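Local coordinates for flavin prenyltransferase UbiX (Methanocaldococcus jannaschii, PDB 6M8V), which probably transfers a dimethylallyl group from dimethylallyl phosphate to the flavin N5 and C6 atoms of FMN, making the prenylated cofactor used by UbiD decarboxylases, at residues 1-6 / 78-83; 6-11 / 83-88; 13-18 / 161-166; 91-96 / 133-138. All coordinates share one frame; numbering follows the deposited sequence.

Overall arrangement
The four contacts are arranged around the central parallel sheet and the FMN bound at its C-terminal edge. Contact 1 pairs the neighbouring strands 2-7 and 78-84; contact 2, centred about 13 Å from it, picks up the same two strands where they leave the sheet and turn into the FMN pocket, and the two share C6 and P83. Contact 3 touches both, V13, Y15 and A16 packing on I7, V82 and P83; its Y15 side chain is about 10 Å from the bound FMN. Contact 4 continues helix 86-94 away from the phosphate, with the I92 side chain about 8 Å from FMN. Contacts 3 and 4 lie on opposite sides of the chain's centre, their own centres about 23 Å apart.

Contact 1 of 4, residues 1-6 / 78-83; sequences MKIIVC and AVVVVP
I4 and C6 lie opposite V79 and V81 on two parallel strands whose short axes are inclined by 19°. The backbone ladder alternates in the regular parallel manner. I4 N gives to A78 O and I4 O takes V80 N, each at 2.7 Å. One step further C6 N gives to V80 O, and C6 O takes V82 N at 2.9 Å. At the start of the pairing A78 N reaches K2 O at 3.2 Å, a more bent bond (144° at the hydrogen). The CA atoms of I3, V5, V79 and V81 add CA-H...O contacts to the same carbonyl oxygens of A78, V80, I4 and C6 that accept the N-H bonds.

Apolar contacts fall on both faces. On one, I3 and V80 lie side by side, CG2 to CG2 at 3.9 Å. On the other, V79 has CG1 anti to its backbone N (chi1 -177°), which divides its two branches: CG1 meets C6 SG at 3.9 Å, and CG2 turns toward the CG1 of I4.

Helix 100-110 packs on C6, V79 and V81, so this face is buried. With strand order 3-2-1-4-5-6, the pairing of first and fourth strands is the centre of a Rossmann-like flavoprotein fold.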
loop_
_atom_site.group_PDB
_atom_site.type_symbol
_atom_site.label_atom_id
_atom_site.label_comp_id
_atom_site.label_asym_id
_atom_site.label_seq_id
_atom_site.Cartn_x
_atom_site.Cartn_y
_atom_site.Cartn_z
ATOM N N MET A 1 -9.800 -7.602 39.256
ATOM C CA MET A 1 -9.304 -7.024 38.008
ATOM C C MET A 1 -7.979 -6.305 38.243
ATOM O O MET A 1 -7.892 -5.403 39.077
ATOM C CB MET A 1 -10.339 -6.065 37.411
ATOM C CG MET A 1 -9.875 -5.322 36.173
ATOM S SD MET A 1 -11.230 -4.555 35.254
ATOM C CE MET A 1 -11.953 -5.985 34.449
ATOM N N LYS A 2 -6.945 -6.716 37.515
ATOM C CA LYS A 2 -5.612 -6.140 37.649
ATOM C C LYS A 2 -5.369 -5.162 36.501
ATOM O O LYS A 2 -5.310 -5.567 35.335
ATOM C CB LYS A 2 -4.547 -7.237 37.666
ATOM C CG LYS A 2 -3.183 -6.790 38.176
ATOM C CD LYS A 2 -2.163 -7.915 38.066
ATOM C CE LYS A 2 -0.809 -7.507 38.632
ATOM N NZ LYS A 2 0.186 -8.614 38.521
ATOM N N ILE A 3 -5.222 -3.883 36.836
ATOM C CA ILE A 3 -5.101 -2.810 35.860
ATOM C C ILE A 3 -3.761 -2.118 36.060
ATOM O O ILE A 3 -3.427 -1.717 37.180
ATOM C CB ILE A 3 -6.260 -1.804 35.984
ATOM C CG1 ILE A 3 -7.597 -2.518 35.784
ATOM C CG2 ILE A 3 -6.098 -0.665 34.976
ATOM C CD1 ILE A 3 -8.804 -1.679 36.161
ATOM N N ILE A 4 -3.000 -1.980 34.978
ATOM C CA ILE A 4 -1.743 -1.241 34.997
ATOM C C ILE A 4 -2.032 0.189 34.553
ATOM O O ILE A 4 -2.481 0.420 33.425
ATOM C CB ILE A 4 -0.689 -1.898 34.088
ATOM C CG1 ILE A 4 -0.774 -3.424 34.162
ATOM C CG2 ILE A 4 0.711 -1.416 34.447
ATOM C CD1 ILE A 4 -0.311 -4.002 35.478
ATOM N N VAL A 5 -1.789 1.149 35.439
ATOM C CA VAL A 5 -1.953 2.563 35.125
ATOM C C VAL A 5 -0.572 3.150 34.874
ATOM O O VAL A 5 0.310 3.073 35.738
ATOM C CB VAL A 5 -2.685 3.313 36.249
ATOM C CG1 VAL A 5 -2.676 4.808 35.974
ATOM C CG2 VAL A 5 -4.109 2.803 36.385
ATOM N N CYS A 6 -0.378 3.726 33.687
ATOM C CA CYS A 6 0.904 4.281 33.271
ATOM C C CYS A 6 0.728 5.768 33.003
ATOM O O CYS A 6 -0.056 6.152 32.129
ATOM C CB CYS A 6 1.432 3.573 32.018
ATOM S SG CYS A 6 1.463 1.753 32.092
ATOM N N ALA A 78 -5.644 -5.308 32.134
ATOM C CA ALA A 78 -5.741 -4.126 31.291
ATOM C C ALA A 78 -4.607 -3.166 31.609
ATOM O O ALA A 78 -4.102 -3.123 32.735
ATOM C CB ALA A 78 -7.090 -3.420 31.472
ATOM N N VAL A 79 -4.222 -2.395 30.595
ATOM C CA VAL A 79 -3.261 -1.310 30.723
ATOM C C VAL A 79 -3.960 -0.019 30.335
ATOM O O VAL A 79 -4.694 0.021 29.342
ATOM C CB VAL A 79 -2.022 -1.533 29.832
ATOM C CG1 VAL A 79 -1.003 -0.425 30.048
ATOM C CG2 VAL A 79 -1.416 -2.880 30.117
ATOM N N VAL A 80 -3.742 1.032 31.117
ATOM C CA VAL A 80 -4.238 2.361 30.789
ATOM C C VAL A 80 -3.058 3.317 30.812
ATOM O O VAL A 80 -2.424 3.499 31.858
ATOM C CB VAL A 80 -5.337 2.842 31.751
ATOM C CG1 VAL A 80 -5.966 4.130 31.217
ATOM C CG2 VAL A 80 -6.395 1.766 31.933
ATOM N N VAL A 81 -2.761 3.918 29.668
ATOM C CA VAL A 81 -1.727 4.935 29.558
ATOM C C VAL A 81 -2.449 6.277 29.561
ATOM O O VAL A 81 -3.067 6.667 28.565
ATOM C CB VAL A 81 -0.868 4.738 28.307
ATOM C CG1 VAL A 81 0.352 5.645 28.358
ATOM C CG2 VAL A 81 -0.451 3.280 28.187
ATOM N N VAL A 82 -2.383 6.977 30.691
ATOM C CA VAL A 82 -3.116 8.226 30.879
ATOM C C VAL A 82 -2.274 9.211 31.684
ATOM O O VAL A 82 -1.834 8.887 32.796
ATOM C CB VAL A 82 -4.471 7.982 31.565
ATOM C CG1 VAL A 82 -4.298 7.127 32.820
ATOM C CG2 VAL A 82 -5.121 9.305 31.911
ATOM N N PRO A 83 -1.970 10.396 31.141
ATOM C CA PRO A 83 -2.146 10.682 29.717
ATOM C C PRO A 83 -1.017 10.030 28.921
ATOM O O PRO A 83 -0.033 9.606 29.525
ATOM C CB PRO A 83 -2.067 12.204 29.660
ATOM C CG PRO A 83 -1.141 12.550 30.782
ATOM C CD PRO A 83 -1.456 11.565 31.877
#

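Contact 2 of 4, residues 6-11 / 83-88; sequences CITGAS and PCSMKT. With FMN (flavin mononucleotide), chain B.
I7 and T8 run alongside P83 and C84, and the two segments draw closer beyond this point, until the CA atoms of A10 and S85 are 4.9 Å apart where helix 86-94 starts. This is the phosphate- and flavin-binding end of a Rossmann-like sheet, where loops after adjacent parallel strands enclose FMN. A cis peptide precedes P83, and G9 is the centre of an inverse gamma turn closed by A10 N to T8 O. S85 caps the helix, its OG accepting from T88 N at 3.1 Å.

T8 ties the loops together. With OG1 between its backbone N and carbonyl carbon (chi1 63°), the hydroxyl donates to P83 O at 2.6 Å and accepts from S85 N at 2.8 Å, so both its donor and its acceptor side are used inside the protein. The methyl CG2 meets the tip of T88. A valine at T8 would remove the hydroxyl and is likely to leave S85 N without its acceptor, P83 O without the hydroxyl donor and the start of the helix less firmly held. The P83 ring packs on the other loop, CG 3.3 Å from A10 O.

G9 N, S85 OG and T88 OG1 hydrogen-bond to the phosphate at modelled lengths that are doubtfully short; K87 NZ also reaches it, and S34, R120 and S97 of a neighbouring subunit add further bonds to FMN. M86 N binds FMN O2 at 2.7 Å and S11 N binds FMN O4 at 3.2 Å, while A10 CB sits over the flavin face, 3.5 Å from C4.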
loop_
_atom_site.group_PDB
_atom_site.type_symbol
_atom_site.label_atom_id
_atom_site.label_comp_id
_atom_site.label_asym_id
_atom_site.label_seq_id
_atom_site.Cartn_x
_atom_site.Cartn_y
_atom_site.Cartn_z
ATOM N N CYS A 6 -0.378 3.726 33.687
ATOM C CA CYS A 6 0.904 4.281 33.271
ATOM C C CYS A 6 0.728 5.768 33.003
ATOM O O CYS A 6 -0.056 6.152 32.129
ATOM C CB CYS A 6 1.432 3.573 32.018
ATOM S SG CYS A 6 1.463 1.753 32.092
ATOM N N ILE A 7 1.467 6.596 33.737
ATOM C CA ILE A 7 1.420 8.048 33.592
ATOM C C ILE A 7 2.674 8.493 32.855
ATOM O O ILE A 7 3.792 8.264 33.329
ATOM C CB ILE A 7 1.316 8.757 34.953
ATOM C CG1 ILE A 7 0.323 8.032 35.868
ATOM C CG2 ILE A 7 0.926 10.218 34.759
ATOM C CD1 ILE A 7 0.112 8.716 37.220
ATOM N N THR A 8 2.498 9.145 31.712
ATOM C CA THR A 8 3.623 9.663 30.944
ATOM C C THR A 8 3.575 11.184 30.911
ATOM O O THR A 8 2.580 11.811 31.284
ATOM C CB THR A 8 3.645 9.090 29.518
ATOM O OG1 THR A 8 2.471 9.499 28.805
ATOM C CG2 THR A 8 3.714 7.576 29.556
ATOM N N GLY A 9 4.677 11.773 30.459
ATOM C CA GLY A 9 4.853 13.210 30.522
ATOM C C GLY A 9 4.053 14.006 29.513
ATOM O O GLY A 9 4.605 14.530 28.548
ATOM N N ALA A 10 2.748 14.115 29.723
ATOM C CA ALA A 10 1.925 14.994 28.913
ATOM C C ALA A 10 0.958 15.711 29.836
ATOM O O ALA A 10 0.690 15.263 30.953
ATOM C CB ALA A 10 1.175 14.228 27.813
ATOM N N SER A 11 0.452 16.850 29.371
ATOM C CA SER A 11 -0.473 17.627 30.180
ATOM C C SER A 11 -1.740 16.826 30.456
ATOM O O SER A 11 -2.164 15.990 29.653
ATOM C CB SER A 11 -0.824 18.941 29.481
ATOM O OG SER A 11 -1.582 19.783 30.336
ATOM N N PRO A 83 -1.970 10.396 31.141
ATOM C CA PRO A 83 -2.146 10.682 29.717
ATOM C C PRO A 83 -1.017 10.030 28.921
ATOM O O PRO A 83 -0.033 9.606 29.525
ATOM C CB PRO A 83 -2.067 12.204 29.660
ATOM C CG PRO A 83 -1.141 12.550 30.782
ATOM C CD PRO A 83 -1.456 11.565 31.877
ATOM N N CYS A 84 -1.148 9.945 27.601
ATOM C CA CYS A 84 -0.127 9.337 26.757
ATOM C C CYS A 84 0.593 10.439 25.996
ATOM O O CYS A 84 -0.025 11.141 25.189
ATOM C CB CYS A 84 -0.739 8.327 25.785
ATOM S SG CYS A 84 0.481 7.376 24.834
ATOM N N SER A 85 1.887 10.600 26.259
ATOM C CA SER A 85 2.672 11.571 25.518
ATOM C C SER A 85 2.829 11.125 24.064
ATOM O O SER A 85 2.595 9.963 23.718
ATOM C CB SER A 85 4.038 11.758 26.175
ATOM O OG SER A 85 4.813 10.574 26.074
ATOM N N MET A 86 3.209 12.069 23.196
ATOM C CA MET A 86 3.431 11.702 21.799
ATOM C C MET A 86 4.651 10.803 21.671
ATOM O O MET A 86 4.672 9.888 20.838
ATOM C CB MET A 86 3.582 12.951 20.928
ATOM C CG MET A 86 2.332 13.834 20.832
ATOM S SD MET A 86 0.802 12.987 20.398
ATOM C CE MET A 86 0.112 12.563 22.000
ATOM N N LYS A 87 5.649 11.033 22.520
ATOM C CA LYS A 87 6.822 10.172 22.577
ATOM C C LYS A 87 6.440 8.733 22.908
ATOM O O LYS A 87 6.912 7.788 22.268
ATOM C CB LYS A 87 7.798 10.736 23.614
ATOM C CG LYS A 87 9.023 9.895 23.868
ATOM C CD LYS A 87 9.036 9.364 25.276
ATOM C CE LYS A 87 10.412 8.830 25.632
ATOM N NZ LYS A 87 10.361 8.024 26.875
ATOM N N THR A 88 5.595 8.546 23.921
ATOM C CA THR A 88 5.220 7.191 24.306
ATOM C C THR A 88 4.252 6.573 23.300
ATOM O O THR A 88 4.312 5.363 23.048
ATOM C CB THR A 88 4.631 7.203 25.719
ATOM O OG1 THR A 88 5.664 7.551 26.652
ATOM C CG2 THR A 88 4.079 5.841 26.092
HETATM N N1 FMN B . 4.177 15.965 25.076
HETATM C C2 FMN B . 2.991 15.601 24.472
HETATM O O2 FMN B . 3.048 14.783 23.569
HETATM N N3 FMN B . 1.770 16.138 24.865
HETATM C C4 FMN B . 1.755 17.058 25.905
HETATM O O4 FMN B . 0.710 17.571 26.315
HETATM C C4A FMN B . 2.948 17.424 26.513
HETATM N N5 FMN B . 2.903 18.340 27.533
HETATM C C5A FMN B . 4.068 18.716 28.151
HETATM C C6 FMN B . 3.994 19.637 29.178
HETATM C C7 FMN B . 5.153 20.035 29.815
HETATM C C7M FMN B . 5.060 21.028 30.926
HETATM C C8 FMN B . 6.381 19.513 29.431
HETATM C C8M FMN B . 7.620 19.959 30.144
HETATM C C9 FMN B . 6.457 18.585 28.398
HETATM C C9A FMN B . 5.292 18.183 27.753
HETATM N N10 FMN B . 5.343 17.257 26.727
HETATM C C10 FMN B . 4.164 16.883 26.104
HETATM C "C1'" FMN B . 6.664 16.683 26.278
HETATM C "C2'" FMN B . 6.888 15.261 26.781
HETATM O "O2'" FMN B . 6.926 15.255 28.190
HETATM C "C3'" FMN B . 8.191 14.678 26.257
HETATM O "O3'" FMN B . 8.036 14.286 24.908
HETATM C "C4'" FMN B . 8.660 13.509 27.122
HETATM O "O4'" FMN B . 9.846 12.975 26.581
HETATM C "C5'" FMN B . 7.626 12.396 27.268
HETATM O "O5'" FMN B . 8.244 11.282 27.884
HETATM P P FMN B . 7.391 10.132 28.630
HETATM O O1P FMN B . 6.701 10.732 29.821
HETATM O O2P FMN B . 6.343 9.617 27.672
HETATM O O3P FMN B . 8.305 9.008 29.050
#

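Contact 3 of 4, residues 13-18 / 161-166; sequences VIYAKR and NFVVGR
Helix 13-22, which follows the first strand of the sheet, packs here against the C-terminal helix 156-171 through Y15 and R18 on one side and N161, V163 and V164 on the other. The short axes approach to 9.5 Å and cross at -60°. Y15 and V163 meet at about a right angle: Y15 CE1 lies 3.4 Å from V163 CG2, and Y15 CD1 is 3.6 Å from V163 CG1, so both valine methyls bear on the CD1-CE1 flank of the ring. V164 fits between the two residues of the first helix, its CG2 being 3.7 Å from Y15 O and 3.7 Å from R18 CG.

In this Rossmann-like domain the first helix also rests on the sheet, Y15 and A16 reaching V82, and helix 156-171 lies beside it on the same side of the sheet. The Y15 ring also meets the ring of F149 of a neighbouring subunit, the two planes roughly perpendicular.

The polar link lies on the outer side. R18 bends at chi2 (62°) and again at chi3, and its NH1 gives a hydrogen bond to N161 OD1 at 2.9 Å. The oxygen lies near the guanidinium plane, yet the donor stands 47° out of the amide carbonyl plane and hence off the lone pairs. R18 NE is held in turn by a salt bridge to E21.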
loop_
_atom_site.group_PDB
_atom_site.type_symbol
_atom_site.label_atom_id
_atom_site.label_comp_id
_atom_site.label_asym_id
_atom_site.label_seq_id
_atom_site.Cartn_x
_atom_site.Cartn_y
_atom_site.Cartn_z
ATOM N N VAL A 13 -2.323 15.209 33.737
ATOM C CA VAL A 13 -2.145 14.139 34.708
ATOM C C VAL A 13 -3.259 14.098 35.743
ATOM O O VAL A 13 -3.377 13.107 36.472
ATOM C CB VAL A 13 -0.778 14.270 35.412
ATOM C CG1 VAL A 13 0.345 13.844 34.473
ATOM C CG2 VAL A 13 -0.563 15.695 35.901
ATOM N N ILE A 14 -4.083 15.148 35.824
ATOM C CA ILE A 14 -5.244 15.119 36.712
ATOM C C ILE A 14 -6.175 13.970 36.350
ATOM O O ILE A 14 -6.833 13.396 37.225
ATOM C CB ILE A 14 -5.981 16.474 36.679
ATOM C CG1 ILE A 14 -7.124 16.487 37.693
ATOM C CG2 ILE A 14 -6.491 16.780 35.275
ATOM C CD1 ILE A 14 -7.785 17.835 37.834
ATOM N N TYR A 15 -6.244 13.609 35.064
ATOM C CA TYR A 15 -7.034 12.449 34.672
ATOM C C TYR A 15 -6.512 11.185 35.338
ATOM O O TYR A 15 -7.297 10.354 35.809
ATOM C CB TYR A 15 -7.020 12.277 33.153
ATOM C CG TYR A 15 -7.717 13.354 32.357
ATOM C CD1 TYR A 15 -9.080 13.579 32.492
ATOM C CD2 TYR A 15 -7.017 14.117 31.429
ATOM C CE1 TYR A 15 -9.717 14.558 31.747
ATOM C CE2 TYR A 15 -7.648 15.091 30.680
ATOM C CZ TYR A 15 -8.997 15.306 30.845
ATOM O OH TYR A 15 -9.623 16.271 30.096
ATOM N N ALA A 16 -5.189 11.019 35.383
ATOM C CA ALA A 16 -4.617 9.830 36.007
ATOM C C ALA A 16 -4.873 9.819 37.510
ATOM O O ALA A 16 -5.148 8.761 38.091
ATOM C CB ALA A 16 -3.119 9.753 35.716
ATOM N N LYS A 17 -4.785 10.983 38.153
ATOM C CA LYS A 17 -5.046 11.058 39.587
ATOM C C LYS A 17 -6.483 10.654 39.896
ATOM O O LYS A 17 -6.730 9.825 40.778
ATOM C CB LYS A 17 -4.750 12.470 40.101
ATOM C CG LYS A 17 -5.010 12.674 41.602
ATOM C CD LYS A 17 -4.792 14.131 42.005
ATOM C CE LYS A 17 -5.089 14.375 43.486
ATOM N NZ LYS A 17 -6.497 14.048 43.859
ATOM N N ARG A 18 -7.444 11.215 39.156
ATOM C CA ARG A 18 -8.847 10.886 39.388
ATOM C C ARG A 18 -9.137 9.417 39.096
ATOM O O ARG A 18 -9.882 8.769 39.840
ATOM C CB ARG A 18 -9.744 11.787 38.542
ATOM C CG ARG A 18 -11.239 11.544 38.731
ATOM C CD ARG A 18 -11.690 11.807 40.173
ATOM N NE ARG A 18 -11.042 12.980 40.757
ATOM C CZ ARG A 18 -11.374 14.238 40.477
ATOM N NH1 ARG A 18 -12.353 14.498 39.617
ATOM N NH2 ARG A 18 -10.725 15.240 41.057
ATOM N N ASN A 161 -14.444 13.956 35.612
ATOM C CA ASN A 161 -15.197 12.754 35.952
ATOM C C ASN A 161 -15.878 12.146 34.731
ATOM O O ASN A 161 -16.104 10.931 34.693
ATOM C CB ASN A 161 -16.229 13.067 37.039
ATOM C CG ASN A 161 -15.599 13.225 38.409
ATOM O OD1 ASN A 161 -14.498 12.737 38.654
ATOM N ND2 ASN A 161 -16.299 13.905 39.312
ATOM N N PHE A 162 -16.229 12.964 33.738
ATOM C CA PHE A 162 -16.736 12.413 32.484
ATOM C C PHE A 162 -15.677 11.551 31.806
ATOM O O PHE A 162 -15.936 10.399 31.432
ATOM C CB PHE A 162 -17.186 13.537 31.546
ATOM C CG PHE A 162 -17.620 13.052 30.186
ATOM C CD1 PHE A 162 -18.942 12.719 29.948
ATOM C CD2 PHE A 162 -16.703 12.915 29.150
ATOM C CE1 PHE A 162 -19.344 12.265 28.708
ATOM C CE2 PHE A 162 -17.098 12.456 27.910
ATOM C CZ PHE A 162 -18.422 12.132 27.688
ATOM N N VAL A 163 -14.475 12.104 31.630
ATOM C CA VAL A 163 -13.395 11.374 30.972
ATOM C C VAL A 163 -13.087 10.083 31.722
ATOM O O VAL A 163 -12.955 9.011 31.120
ATOM C CB VAL A 163 -12.148 12.266 30.850
ATOM C CG1 VAL A 163 -10.971 11.468 30.292
ATOM C CG2 VAL A 163 -12.447 13.487 29.973
ATOM N N VAL A 164 -12.983 10.167 33.050
ATOM C CA VAL A 164 -12.639 8.990 33.842
ATOM C C VAL A 164 -13.772 7.968 33.813
ATOM O O VAL A 164 -13.531 6.756 33.719
ATOM C CB VAL A 164 -12.276 9.412 35.280
ATOM C CG1 VAL A 164 -12.157 8.197 36.192
ATOM C CG2 VAL A 164 -10.974 10.208 35.275
ATOM N N GLY A 165 -15.023 8.433 33.881
ATOM C CA GLY A 165 -16.147 7.516 33.780
ATOM C C GLY A 165 -16.149 6.740 32.476
ATOM O O GLY A 165 -16.446 5.542 32.453
ATOM N N ARG A 166 -15.808 7.412 31.373
ATOM C CA ARG A 166 -15.719 6.731 30.085
ATOM C C ARG A 166 -14.604 5.692 30.086
ATOM O O ARG A 166 -14.746 4.618 29.491
ATOM C CB ARG A 166 -15.506 7.752 28.968
ATOM C CG ARG A 166 -16.676 8.695 28.769
ATOM C CD ARG A 166 -17.905 7.940 28.305
ATOM N NE ARG A 166 -17.817 7.623 26.886
ATOM C CZ ARG A 166 -18.225 6.476 26.355
ATOM N NH1 ARG A 166 -18.747 5.536 27.130
ATOM N NH2 ARG A 166 -18.105 6.271 25.051
#

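Contact 4 of 4, residues 91-96 / 133-138; sequences AIANGY and LKLSNL
K134 approaches the flat peptide group of A93 at its carbonyl oxygen: NZ donates to A93 O at 2.8 Å, tilted 26° from the carbonyl plane, with CE of K134 alongside at 3.1 Å from that oxygen. No aromatic ring takes part across the two segments; the Y96 ring instead packs edge-to-face with Y96 of two neighbouring subunits.

The lysine reaches this oxygen because CG is anti to its backbone N (chi1 -178°) and the chain stays extended beyond. A93 lies in the last turn of helix 86-94, which ends in a Schellman motif with G95 at positive phi and Y96 N bonded to A91 O at 2.9 Å. Carbonyls of a final helical turn point along a partly negative end, so the ammonium group would probably be favoured there by charge as well as by the bond. An alanine at K134 would remove the ammonium group and is likely to leave A93 O without this partner and the end of the helix without its nearby positive charge.

Beside this polar link L135 makes the apolar part. Its two methyls receive I92 CG2 almost evenly, CD1 at 3.7 Å and CD2 at 3.8 Å, and the side chains cross at about a right angle. CD1 also meets A93 CB at 4.0 Å and CD2 touches A93 CA.

Helices 86-94 and 126-137 follow the adjacent strands 78-84 and 114-119, and helix 100-110 contributes C105 against I92 and L109 against L135, while I127 of a neighbouring subunit packs on K134.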
loop_
_atom_site.group_PDB
_atom_site.type_symbol
_atom_site.label_atom_id
_atom_site.label_comp_id
_atom_site.label_asym_id
_atom_site.label_seq_id
_atom_site.Cartn_x
_atom_site.Cartn_y
_atom_site.Cartn_z
ATOM N N ALA A 91 6.541 5.232 20.727
ATOM C CA ALA A 91 7.247 4.037 21.186
ATOM C C ALA A 91 6.342 2.815 21.190
ATOM O O ALA A 91 6.757 1.727 20.773
ATOM C CB ALA A 91 7.828 4.266 22.582
ATOM N N ILE A 92 5.103 2.967 21.664
ATOM C CA ILE A 92 4.161 1.848 21.649
ATOM C C ILE A 92 3.877 1.406 20.217
ATOM O O ILE A 92 3.900 0.210 19.901
ATOM C CB ILE A 92 2.865 2.224 22.389
ATOM C CG1 ILE A 92 3.155 2.575 23.855
ATOM C CG2 ILE A 92 1.870 1.081 22.325
ATOM C CD1 ILE A 92 1.967 3.207 24.558
ATOM N N ALA A 93 3.606 2.362 19.327
ATOM C CA ALA A 93 3.257 2.007 17.953
ATOM C C ALA A 93 4.407 1.314 17.228
ATOM O O ALA A 93 4.169 0.472 16.352
ATOM C CB ALA A 93 2.816 3.253 17.181
ATOM N N ASN A 94 5.651 1.645 17.569
ATOM C CA ASN A 94 6.808 1.067 16.895
ATOM C C ASN A 94 7.480 -0.039 17.697
ATOM O O ASN A 94 8.444 -0.636 17.208
ATOM C CB ASN A 94 7.827 2.157 16.555
ATOM C CG ASN A 94 7.357 3.059 15.410
ATOM O OD1 ASN A 94 7.350 2.645 14.261
ATOM N ND2 ASN A 94 6.974 4.290 15.725
ATOM N N GLY A 95 6.993 -0.333 18.898
ATOM C CA GLY A 95 7.536 -1.432 19.671
ATOM C C GLY A 95 8.825 -1.143 20.412
ATOM O O GLY A 95 9.524 -2.082 20.802
ATOM N N TYR A 96 9.164 0.130 20.624
ATOM C CA TYR A 96 10.448 0.504 21.223
ATOM C C TYR A 96 10.303 0.467 22.742
ATOM O O TYR A 96 10.201 1.489 23.420
ATOM C CB TYR A 96 10.893 1.876 20.733
ATOM C CG TYR A 96 12.299 2.238 21.158
ATOM C CD1 TYR A 96 13.381 1.453 20.777
ATOM C CD2 TYR A 96 12.544 3.363 21.939
ATOM C CE1 TYR A 96 14.669 1.776 21.165
ATOM C CE2 TYR A 96 13.832 3.697 22.331
ATOM C CZ TYR A 96 14.888 2.895 21.944
ATOM O OH TYR A 96 16.171 3.214 22.326
ATOM N N LEU A 133 -3.643 5.187 14.532
ATOM C CA LEU A 133 -4.356 4.289 13.632
ATOM C C LEU A 133 -3.775 2.881 13.687
ATOM O O LEU A 133 -4.515 1.894 13.797
ATOM C CB LEU A 133 -4.305 4.838 12.206
ATOM C CG LEU A 133 -4.904 3.971 11.099
ATOM C CD1 LEU A 133 -6.384 3.687 11.376
ATOM C CD2 LEU A 133 -4.706 4.629 9.718
ATOM N N LYS A 134 -2.447 2.771 13.608
ATOM C CA LYS A 134 -1.793 1.468 13.699
ATOM C C LYS A 134 -2.199 0.728 14.970
ATOM O O LYS A 134 -2.541 -0.458 14.929
ATOM C CB LYS A 134 -0.271 1.636 13.642
ATOM C CG LYS A 134 0.510 0.315 13.686
ATOM C CD LYS A 134 2.001 0.558 13.468
ATOM C CE LYS A 134 2.835 -0.669 13.773
ATOM N NZ LYS A 134 4.309 -0.394 13.651
ATOM N N LEU A 135 -2.176 1.421 16.111
ATOM C CA LEU A 135 -2.486 0.765 17.379
ATOM C C LEU A 135 -3.961 0.399 17.464
ATOM O O LEU A 135 -4.308 -0.692 17.926
ATOM C CB LEU A 135 -2.082 1.668 18.544
ATOM C CG LEU A 135 -0.562 1.767 18.726
ATOM C CD1 LEU A 135 -0.178 2.820 19.765
ATOM C CD2 LEU A 135 -0.012 0.410 19.099
ATOM N N SER A 136 -4.839 1.296 17.006
ATOM C CA SER A 136 -6.262 0.980 16.923
ATOM C C SER A 136 -6.513 -0.225 16.022
ATOM O O SER A 136 -7.353 -1.077 16.336
ATOM C CB SER A 136 -7.032 2.201 16.422
ATOM O OG SER A 136 -8.425 1.975 16.478
ATOM N N ASN A 137 -5.788 -0.314 14.897
ATOM C CA ASN A 137 -5.923 -1.467 14.003
ATOM C C ASN A 137 -5.499 -2.762 14.674
ATOM O O ASN A 137 -5.955 -3.840 14.276
ATOM C CB ASN A 137 -5.090 -1.279 12.732
ATOM C CG ASN A 137 -5.729 -0.326 11.745
ATOM O OD1 ASN A 137 -5.071 0.165 10.832
ATOM N ND2 ASN A 137 -7.009 -0.059 11.923
ATOM N N LEU A 138 -4.605 -2.687 15.661
ATOM C CA LEU A 138 -4.158 -3.869 16.386
ATOM C C LEU A 138 -5.053 -4.213 17.564
ATOM O O LEU A 138 -4.789 -5.205 18.250
ATOM C CB LEU A 138 -2.722 -3.678 16.886
ATOM C CG LEU A 138 -1.679 -3.525 15.779
ATOM C CD1 LEU A 138 -0.286 -3.608 16.359
ATOM C CD2 LEU A 138 -1.885 -4.564 14.683
#